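Local coordinates for protein Exo-alpha-sialidase (PDB 2VO8) that belongs to a family 33 sialidase and, as its cohesin module, probably binds a dockerin partner tightly to join toxin enzymes into complexes, at residues G10-K15 and E130-E135; A25-L30 and K98-P103; Y46-N51 and E110-T115. All coordinates share one frame; numbering follows the deposited sequence. Where two conformers were deposited one is given.

Contact 1 (G10-K15 and E130-E135)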
loop_
_atom_site.group_PDB
_atom_site.type_symbol
_atom_site.label_atom_id
_atom_site.label_comp_id
_atom_site.label_asym_id
_atom_site.label_seq_id
_atom_site.Cartn_x
_atom_site.Cartn_y
_atom_site.Cartn_z
ATOM N N GLY A 10 -4.839 -4.399 13.755
ATOM C CA GLY A 10 -5.765 -4.188 12.667
ATOM C C GLY A 10 -5.236 -4.894 11.430
ATOM O O GLY A 10 -4.246 -5.594 11.519
ATOM N N ASN A 11 -5.925 -4.697 10.318
ATOM C CA ASN A 11 -5.525 -5.254 9.027
ATOM C C ASN A 11 -5.018 -4.206 8.032
ATOM O O ASN A 11 -5.626 -3.145 7.891
ATOM C CB ASN A 11 -6.704 -5.929 8.381
ATOM C CG ASN A 11 -7.297 -7.056 9.259
ATOM O OD1 ASN A 11 -8.523 -7.190 9.373
ATOM N ND2 ASN A 11 -6.434 -7.836 9.855
ATOM N N SER A 12 -3.984 -4.569 7.285
ATOM C CA SER A 12 -3.634 -3.784 6.062
ATOM C C SER A 12 -4.612 -4.167 4.953
ATOM O O SER A 12 -5.151 -5.274 4.964
ATOM C CB SER A 12 -2.181 -4.016 5.643
ATOM O OG SER A 12 -1.901 -5.355 5.282
ATOM N N THR A 13 -4.819 -3.284 3.979
ATOM C CA THR A 13 -5.674 -3.526 2.838
ATOM C C THR A 13 -4.919 -3.171 1.589
ATOM O O THR A 13 -4.110 -2.253 1.605
ATOM C CB THR A 13 -6.984 -2.717 2.886
ATOM O OG1 THR A 13 -6.704 -1.298 2.893
ATOM C CG2 THR A 13 -7.829 -3.103 4.122
ATOM N N ILE A 14 -5.121 -3.970 0.546
ATOM C CA ILE A 14 -4.675 -3.594 -0.813
ATOM C C ILE A 14 -5.814 -3.909 -1.779
ATOM O O ILE A 14 -6.310 -5.030 -1.791
ATOM C CB ILE A 14 -3.313 -4.251 -1.184
ATOM C CG1 ILE A 14 -2.973 -4.042 -2.680
ATOM C CG2 ILE A 14 -3.199 -5.724 -0.801
ATOM C CD1 ILE A 14 -1.453 -4.340 -2.986
ATOM N N LYS A 15 -6.217 -2.919 -2.560
ATOM C CA LYS A 15 -7.336 -3.014 -3.495
ATOM C C LYS A 15 -6.784 -2.695 -4.870
ATOM O O LYS A 15 -6.106 -1.686 -5.061
ATOM C CB LYS A 15 -8.501 -2.111 -3.154
ATOM C CG LYS A 15 -9.282 -2.543 -1.921
ATOM C CD LYS A 15 -10.578 -1.727 -1.710
ATOM C CE LYS A 15 -10.321 -0.293 -1.358
ATOM N NZ LYS A 15 -9.721 -0.121 -0.007
ATOM N N GLU A 130 -1.944 -6.878 10.345
ATOM C CA GLU A 130 -1.900 -8.094 9.520
ATOM C C GLU A 130 -1.473 -7.709 8.099
ATOM O O GLU A 130 -1.903 -6.679 7.586
ATOM C CB GLU A 130 -3.250 -8.746 9.481
ATOM C CG GLU A 130 -3.569 -9.509 10.755
ATOM C CD GLU A 130 -4.705 -10.500 10.583
ATOM O OE1 GLU A 130 -4.967 -10.972 9.443
ATOM O OE2 GLU A 130 -5.379 -10.786 11.610
ATOM N N LEU A 131 -0.639 -8.560 7.505
ATOM C CA LEU A 131 -0.165 -8.360 6.144
ATOM C C LEU A 131 -1.253 -8.663 5.102
ATOM O O LEU A 131 -2.315 -9.183 5.391
ATOM C CB LEU A 131 1.113 -9.182 5.916
ATOM C CG LEU A 131 2.236 -8.947 6.930
ATOM C CD1 LEU A 131 3.512 -9.777 6.649
ATOM C CD2 LEU A 131 2.554 -7.431 7.008
ATOM N N SER A 132 -0.997 -8.294 3.852
ATOM C CA SER A 132 -1.976 -8.537 2.808
ATOM C C SER A 132 -1.259 -8.583 1.433
ATOM O O SER A 132 -0.158 -8.059 1.292
ATOM C CB SER A 132 -3.106 -7.509 2.816
ATOM O OG SER A 132 -2.597 -6.172 2.667
ATOM N N SER A 133 -1.914 -9.210 0.463
ATOM C CA SER A 133 -1.484 -9.133 -0.940
ATOM C C SER A 133 -2.669 -9.289 -1.841
ATOM O O SER A 133 -3.746 -9.657 -1.403
ATOM C CB SER A 133 -0.402 -10.165 -1.278
ATOM O OG SER A 133 -0.937 -11.476 -1.247
ATOM N N LYS A 134 -2.461 -9.027 -3.131
ATOM C CA LYS A 134 -3.496 -9.152 -4.134
ATOM C C LYS A 134 -2.817 -9.670 -5.421
ATOM O O LYS A 134 -1.681 -9.272 -5.720
ATOM C CB LYS A 134 -4.168 -7.790 -4.362
ATOM C CG LYS A 134 -5.010 -7.611 -5.625
ATOM C CD LYS A 134 -6.295 -8.333 -5.641
ATOM C CE LYS A 134 -6.960 -8.161 -7.030
ATOM N NZ LYS A 134 -8.409 -7.957 -6.844
ATOM N N GLU A 135 -3.499 -10.596 -6.097
ATOM C CA GLU A 135 -3.028 -11.137 -7.386
ATOM C C GLU A 135 -3.690 -10.394 -8.521
ATOM O O GLU A 135 -4.868 -10.098 -8.477
ATOM C CB GLU A 135 -3.313 -12.640 -7.534
ATOM C CG GLU A 135 -2.866 -13.456 -6.387
ATOM C CD GLU A 135 -3.303 -14.914 -6.483
ATOM O OE1 GLU A 135 -4.216 -15.203 -7.275
ATOM O OE2 GLU A 135 -2.702 -15.719 -5.757
HETATM O O HOH W 1 -4.527 -7.698 6.466
#
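Ser-12 and Ser-132 meet through their hydroxyls, and a short chain of bonds runs from there to the backbone. Ser-132 OG donates to Ser-12 OG across 2.8 Å. Ser-12 OG donates to Glu-130 O at 2.7 Å, in the carbonyl plane and on a lone pair. The first torsion of Ser-12 (chi1 63°) sets OG between its backbone N and carbonyl carbon, within reach of both partners. The backbone N of Ser-12 also donates to Glu-130 O, at 3.0 Å. One residue thus grips this carbonyl twice, once from the main chain and once from the side chain. Glu-130 N is satisfied in turn by Gly-10 O at 2.9 Å.

These bonds belong to a parallel pairing between the first strand of the cohesin module, 10-15, and its last, 126-139. Parallel pairing of the terminal strands is a feature of the cohesin jelly roll. Past Ser-12 the two chains spread apart. Water 1 lies between Ser-12 O and Leu-131 O, 2.9 Å from each.

Further on, the CG2 methyl of Ile-14 lies 3.5 Å from Ser-132 OG and touches the backbone of Ser-133. Lys-134 adds the aliphatic start of its chain, with CB 4.2 Å from Ile-14 CG2. Its ammonium group leads away to a salt bridge with Asp-18 and a hydrogen bond to Val-16 O. At the other end the side chains of Asn-11 and Glu-130 run side by side, with amide and carboxylate planes 72° apart.

Contact 2 (A25-L30 and K98-P103)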
loop_
_atom_site.group_PDB
_atom_site.type_symbol
_atom_site.label_atom_id
_atom_site.label_comp_id
_atom_site.label_asym_id
_atom_site.label_seq_id
_atom_site.Cartn_x
_atom_site.Cartn_y
_atom_site.Cartn_z
ATOM N N ALA A 25 -1.644 2.273 -17.321
ATOM C CA ALA A 25 -1.415 2.552 -15.921
ATOM C C ALA A 25 -2.672 2.148 -15.102
ATOM O O ALA A 25 -3.828 2.280 -15.552
ATOM C CB ALA A 25 -1.094 4.027 -15.704
ATOM N N PHE A 26 -2.417 1.648 -13.910
ATOM C CA PHE A 26 -3.489 1.306 -12.967
ATOM C C PHE A 26 -3.039 1.673 -11.549
ATOM O O PHE A 26 -1.879 1.880 -11.328
ATOM C CB PHE A 26 -3.819 -0.212 -13.086
ATOM C CG PHE A 26 -2.740 -1.117 -12.524
ATOM C CD1 PHE A 26 -2.765 -1.573 -11.197
ATOM C CD2 PHE A 26 -1.682 -1.546 -13.337
ATOM C CE1 PHE A 26 -1.740 -2.366 -10.711
ATOM C CE2 PHE A 26 -0.653 -2.298 -12.848
ATOM C CZ PHE A 26 -0.684 -2.745 -11.539
ATOM N N GLU A 27 -3.958 1.692 -10.568
ATOM C CA GLU A 27 -3.717 2.054 -9.166
ATOM C C GLU A 27 -3.813 0.799 -8.243
ATOM O O GLU A 27 -4.799 0.074 -8.383
ATOM C CB GLU A 27 -4.822 3.083 -8.742
ATOM C CG GLU A 27 -4.522 4.591 -9.143
ATOM C CD GLU A 27 -5.106 5.096 -10.504
ATOM O OE1 GLU A 27 -4.686 6.177 -10.968
ATOM O OE2 GLU A 27 -5.992 4.467 -11.119
ATOM N N ALA A 28 -2.851 0.553 -7.361
ATOM C CA ALA A 28 -3.109 -0.238 -6.167
ATOM C C ALA A 28 -3.337 0.674 -4.970
ATOM O O ALA A 28 -2.551 1.589 -4.718
ATOM C CB ALA A 28 -1.953 -1.188 -5.899
ATOM N N ILE A 29 -4.414 0.416 -4.236
ATOM C CA ILE A 29 -4.841 1.299 -3.157
ATOM C C ILE A 29 -4.566 0.672 -1.794
ATOM O O ILE A 29 -5.175 -0.334 -1.427
ATOM C CB ILE A 29 -6.340 1.637 -3.263
ATOM C CG1 ILE A 29 -6.637 2.326 -4.596
ATOM C CG2 ILE A 29 -6.772 2.512 -2.097
ATOM C CD1 ILE A 29 -8.112 2.545 -4.854
ATOM N N LEU A 30 -3.645 1.274 -1.050
ATOM C CA LEU A 30 -3.204 0.727 0.218
ATOM C C LEU A 30 -3.951 1.384 1.385
ATOM O O LEU A 30 -4.129 2.601 1.415
ATOM C CB LEU A 30 -1.730 0.884 0.414
ATOM C CG LEU A 30 -0.786 0.650 -0.762
ATOM C CD1 LEU A 30 0.641 0.723 -0.242
ATOM C CD2 LEU A 30 -1.129 -0.754 -1.349
ATOM N N LYS A 98 -2.043 5.654 -2.863
ATOM C CA LYS A 98 -2.282 5.225 -4.254
ATOM C C LYS A 98 -0.915 4.882 -4.836
ATOM O O LYS A 98 -0.039 5.745 -4.879
ATOM C CB LYS A 98 -2.842 6.378 -5.081
ATOM C CG LYS A 98 -4.179 6.940 -4.640
ATOM C CD LYS A 98 -4.730 7.945 -5.666
ATOM C CE LYS A 98 -4.777 9.408 -5.209
ATOM N NZ LYS A 98 -5.923 10.047 -5.970
ATOM N N VAL A 99 -0.727 3.643 -5.296
ATOM C CA VAL A 99 0.514 3.250 -5.976
ATOM C C VAL A 99 0.194 3.051 -7.462
ATOM O O VAL A 99 -0.620 2.220 -7.828
ATOM C CB VAL A 99 1.153 1.949 -5.385
ATOM C CG1 VAL A 99 2.485 1.590 -6.095
ATOM C CG2 VAL A 99 1.371 2.048 -3.920
ATOM N N ASN A 100 0.769 3.893 -8.323
ATOM C CA ASN A 100 0.425 3.899 -9.742
ATOM C C ASN A 100 1.536 3.131 -10.481
ATOM O O ASN A 100 2.718 3.421 -10.301
ATOM C CB ASN A 100 0.304 5.328 -10.269
ATOM C CG ASN A 100 -0.334 5.375 -11.610
ATOM O OD1 ASN A 100 0.316 5.012 -12.634
ATOM N ND2 ASN A 100 -1.618 5.758 -11.657
ATOM N N LEU A 101 1.120 2.107 -11.215
ATOM C CA LEU A 101 1.999 1.145 -11.911
ATOM C C LEU A 101 1.547 0.967 -13.339
ATOM O O LEU A 101 0.404 1.075 -13.628
ATOM C CB LEU A 101 1.953 -0.227 -11.214
ATOM C CG LEU A 101 2.504 -0.192 -9.781
ATOM C CD1 LEU A 101 1.515 -0.873 -8.797
ATOM C CD2 LEU A 101 3.855 -0.770 -9.635
ATOM N N THR A 102 2.477 0.672 -14.250
ATOM C CA THR A 102 2.145 0.278 -15.630
ATOM C C THR A 102 2.813 -1.074 -15.928
ATOM O O THR A 102 4.043 -1.205 -15.773
ATOM C CB THR A 102 2.608 1.305 -16.660
ATOM O OG1 THR A 102 2.039 2.601 -16.356
ATOM C CG2 THR A 102 2.250 0.861 -18.112
ATOM N N PRO A 103 2.017 -2.075 -16.302
ATOM C CA PRO A 103 2.674 -3.375 -16.630
ATOM C C PRO A 103 3.480 -3.263 -17.905
ATOM O O PRO A 103 3.140 -2.469 -18.767
ATOM C CB PRO A 103 1.505 -4.355 -16.805
ATOM C CG PRO A 103 0.233 -3.581 -16.290
ATOM C CD PRO A 103 0.556 -2.140 -16.449
#
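Phe-26 and Leu-101 form the apolar centre, a hydrogen-bonded antiparallel pair whose side chains share one face of the sheet. The Phe-26 ring leans across toward the second strand, and its CZ lies 3.7 Å from Leu-101 CB. With chi1 at 71° the ring folds back over its own main chain and lies obliquely against Leu-101. Pro-103 comes next: its CD sits at the ring edge, in plane, 3.8 Å from Phe-26 CE2. Ala-28 and Val-99 continue the same face. Beyond them Leu-30 CD1 meets Val-99 CG2 at 4.0 Å.

The backbones join these residues two by two. Phe-26 N donates to Leu-101 O at 2.9 Å, and Leu-101 N returns a bond to Phe-26 O. Ala-28 N donates to Val-99 O and Val-99 N to Ala-28 O, each at 2.8 Å. Between the two sets, Glu-27 CA makes a CA-H...O contact with Val-99 O.

The other face is mostly polar, though it also carries Ile-29, which packs on Phe-63. Glu-27 and Asn-100 are a non-hydrogen-bonded pair there. Glu-27 OE1 lies 3.2 Å from Asn-100 ND2 in one of the two conformers of Glu-27, so this approach is doubtful. Closer to the strand end, Thr-102 OG1 rests 3.5 Å from Ala-25 CB. This hydroxyl has its hydrogen bond with Asn-58.

The pairing joins strands 26-33 and 95-103 in one sheet of the cohesin sandwich. Strand 55-62 flanks 95-103, and strand 10-15 flanks 26-33. From the apolar face, Val-99 and Leu-101 pack on Phe-48, and Leu-30 on Tyr-46, of strand 41-49; Phe-26 and Pro-103 also touch Val-20 of strand 19-21.

Contact 3 (Y46-N51 and E110-T115)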
loop_
_atom_site.group_PDB
_atom_site.type_symbol
_atom_site.label_atom_id
_atom_site.label_comp_id
_atom_site.label_asym_id
_atom_site.label_seq_id
_atom_site.Cartn_x
_atom_site.Cartn_y
_atom_site.Cartn_z
ATOM N N TYR A 46 4.252 0.860 5.151
ATOM C CA TYR A 46 4.265 -0.380 4.385
ATOM C C TYR A 46 5.661 -0.681 3.849
ATOM O O TYR A 46 6.493 0.216 3.719
ATOM C CB TYR A 46 3.263 -0.309 3.232
ATOM C CG TYR A 46 1.871 0.101 3.655
ATOM C CD1 TYR A 46 1.005 -0.811 4.244
ATOM C CD2 TYR A 46 1.421 1.401 3.466
ATOM C CE1 TYR A 46 -0.268 -0.440 4.633
ATOM C CE2 TYR A 46 0.150 1.782 3.851
ATOM C CZ TYR A 46 -0.691 0.857 4.433
ATOM O OH TYR A 46 -1.958 1.230 4.819
ATOM N N LEU A 47 5.909 -1.950 3.540
ATOM C CA LEU A 47 6.904 -2.310 2.563
ATOM C C LEU A 47 6.085 -2.988 1.473
ATOM O O LEU A 47 5.469 -4.042 1.683
ATOM C CB LEU A 47 8.085 -3.128 3.095
ATOM C CG LEU A 47 9.151 -3.265 1.973
ATOM C CD1 LEU A 47 10.027 -2.039 1.780
ATOM C CD2 LEU A 47 9.981 -4.551 2.108
ATOM N N PHE A 48 6.027 -2.286 0.338
ATOM C CA PHE A 48 5.197 -2.655 -0.809
ATOM C C PHE A 48 6.074 -3.433 -1.781
ATOM O O PHE A 48 7.133 -2.966 -2.142
ATOM C CB PHE A 48 4.652 -1.426 -1.518
ATOM C CG PHE A 48 3.896 -1.748 -2.796
ATOM C CD1 PHE A 48 2.579 -2.173 -2.770
ATOM C CD2 PHE A 48 4.523 -1.639 -4.030
ATOM C CE1 PHE A 48 1.892 -2.464 -3.929
ATOM C CE2 PHE A 48 3.840 -1.900 -5.171
ATOM C CZ PHE A 48 2.544 -2.303 -5.151
ATOM N N GLU A 49 5.637 -4.618 -2.183
ATOM C CA GLU A 49 6.477 -5.480 -3.043
ATOM C C GLU A 49 5.750 -5.800 -4.324
ATOM O O GLU A 49 4.523 -5.963 -4.368
ATOM C CB GLU A 49 6.918 -6.733 -2.280
ATOM C CG GLU A 49 7.853 -6.376 -1.128
ATOM C CD GLU A 49 8.741 -7.511 -0.717
ATOM O OE1 GLU A 49 9.194 -8.279 -1.609
ATOM O OE2 GLU A 49 9.034 -7.617 0.497
ATOM N N TYR A 50 6.538 -5.833 -5.398
ATOM C CA TYR A 50 6.020 -6.104 -6.718
ATOM C C TYR A 50 7.182 -6.610 -7.605
ATOM O O TYR A 50 8.354 -6.465 -7.255
ATOM C CB TYR A 50 5.433 -4.841 -7.313
ATOM C CG TYR A 50 6.457 -3.847 -7.798
ATOM C CD1 TYR A 50 6.819 -3.780 -9.157
ATOM C CD2 TYR A 50 7.047 -2.931 -6.911
ATOM C CE1 TYR A 50 7.733 -2.816 -9.604
ATOM C CE2 TYR A 50 7.981 -1.999 -7.348
ATOM C CZ TYR A 50 8.322 -1.942 -8.706
ATOM O OH TYR A 50 9.286 -1.028 -9.111
ATOM N N ASN A 51 6.803 -7.199 -8.716
ATOM C CA ASN A 51 7.775 -7.800 -9.608
ATOM C C ASN A 51 8.269 -6.705 -10.546
ATOM O O ASN A 51 7.541 -6.301 -11.451
ATOM C CB ASN A 51 7.160 -8.984 -10.346
ATOM C CG ASN A 51 8.066 -9.559 -11.425
ATOM O OD1 ASN A 51 9.233 -9.120 -11.603
ATOM N ND2 ASN A 51 7.552 -10.573 -12.120
ATOM N N GLU A 110 0.610 -12.149 -11.221
ATOM C CA GLU A 110 1.602 -11.446 -10.429
ATOM C C GLU A 110 1.020 -11.001 -9.068
ATOM O O GLU A 110 -0.146 -10.715 -8.978
ATOM C CB GLU A 110 2.096 -10.190 -11.137
ATOM C CG GLU A 110 2.691 -10.484 -12.545
ATOM C CD GLU A 110 4.012 -11.246 -12.449
ATOM O OE1 GLU A 110 4.758 -11.078 -11.456
ATOM O OE2 GLU A 110 4.318 -12.011 -13.382
ATOM N N VAL A 111 1.872 -10.934 -8.076
ATOM C CA VAL A 111 1.443 -10.592 -6.704
ATOM C C VAL A 111 1.965 -9.216 -6.303
ATOM O O VAL A 111 3.177 -8.974 -6.325
ATOM C CB VAL A 111 1.887 -11.659 -5.707
ATOM C CG1 VAL A 111 1.479 -11.284 -4.265
ATOM C CG2 VAL A 111 1.335 -13.066 -6.157
ATOM N N LEU A 112 1.020 -8.341 -5.922
ATOM C CA LEU A 112 1.294 -7.078 -5.264
ATOM C C LEU A 112 1.064 -7.289 -3.748
ATOM O O LEU A 112 -0.046 -7.627 -3.356
ATOM C CB LEU A 112 0.392 -6.014 -5.821
ATOM C CG LEU A 112 0.402 -5.938 -7.373
ATOM C CD1 LEU A 112 -0.621 -4.985 -7.861
ATOM C CD2 LEU A 112 1.879 -5.654 -7.849
ATOM N N GLY A 113 2.145 -7.191 -2.986
ATOM C CA GLY A 113 2.192 -7.559 -1.565
ATOM C C GLY A 113 2.572 -6.447 -0.604
ATOM O O GLY A 113 3.294 -5.525 -0.939
ATOM N N LEU A 114 2.097 -6.583 0.623
ATOM C CA LEU A 114 2.552 -5.743 1.716
ATOM C C LEU A 114 3.244 -6.677 2.693
ATOM O O LEU A 114 2.562 -7.499 3.367
ATOM C CB LEU A 114 1.360 -4.977 2.328
ATOM C CG LEU A 114 0.555 -3.981 1.473
ATOM C CD1 LEU A 114 -0.763 -3.399 2.135
ATOM C CD2 LEU A 114 1.420 -2.744 1.011
ATOM N N THR A 115 4.573 -6.604 2.756
ATOM C CA THR A 115 5.345 -7.536 3.582
ATOM C C THR A 115 5.701 -6.975 4.969
ATOM O O THR A 115 6.226 -7.692 5.818
ATOM C CB THR A 115 6.625 -7.995 2.854
ATOM O OG1 THR A 115 7.375 -6.845 2.431
ATOM C CG2 THR A 115 6.280 -8.824 1.646
HETATM O O HOH W 2 4.258 -8.576 -8.833
#
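Tyr-46 and Phe-48 both turn their rings to Leu-114. CD2 of Leu-114 sits at the edge of the Phe-48 ring, in plane, 4.0 Å from Phe-48 CD1. Its other methyl, CD1, approaches the Tyr-46 ring obliquely, 3.8 Å from Tyr-46 CD1. Further along, Leu-112 CD2 packs on CB of Tyr-50, whose hydroxyl bonds to Glu-73.

Strands 41-49 and 107-121 are antiparallel neighbours in the cohesin beta-sandwich. Tyr-46, Phe-48, Leu-112 and Leu-114 face the core, where Leu-114 and Tyr-46 also touch Leu-30 of strand 26-33. Glu-49 and Gly-113 exchange two backbone bonds, and Thr-115 N donates to Leu-47 O.

The opposite face carries Glu-49. Thr-115 OG1 donates to Glu-49 OE2 at 2.7 Å, on the anti side and 24° out of the carboxylate plane. The extended Glu-49 chain (chi2 -156°) brings OE2 there, and the two side chains cross at about a right angle.

At the far end Asn-51 ND2 donates to Glu-110 OE1 at 2.9 Å. The donor stands above the carboxylate plane, while the oxygen lies in the amide plane. Glu-110 OE2 bonds to Ser-107. Water 2 bridges Asn-51 N and Val-111 O, where the strands have parted.

Contact 1 lies at the surface, while contacts 2 and 3 are partly buried and face each other across the core. Contact 1 is parallel and leans on serine hydroxyls and a water. The other two are antiparallel, each with a buried apolar face and a more polar outer one. Contacts 1 and 2 join through strands 10-15 and 26-33, where Lys-15 O and Ile-29 N are 2.8 Å apart. Contacts 1 and 3 join through strands 126-139 and 107-121, with Ser-132 O 2.8 Å from Leu-114 N. Contacts 2 and 3 meet by apolar packing: Leu-30 CD1 touches Leu-114 CD2 at 3.8 Å, and Phe-26 approaches Leu-112.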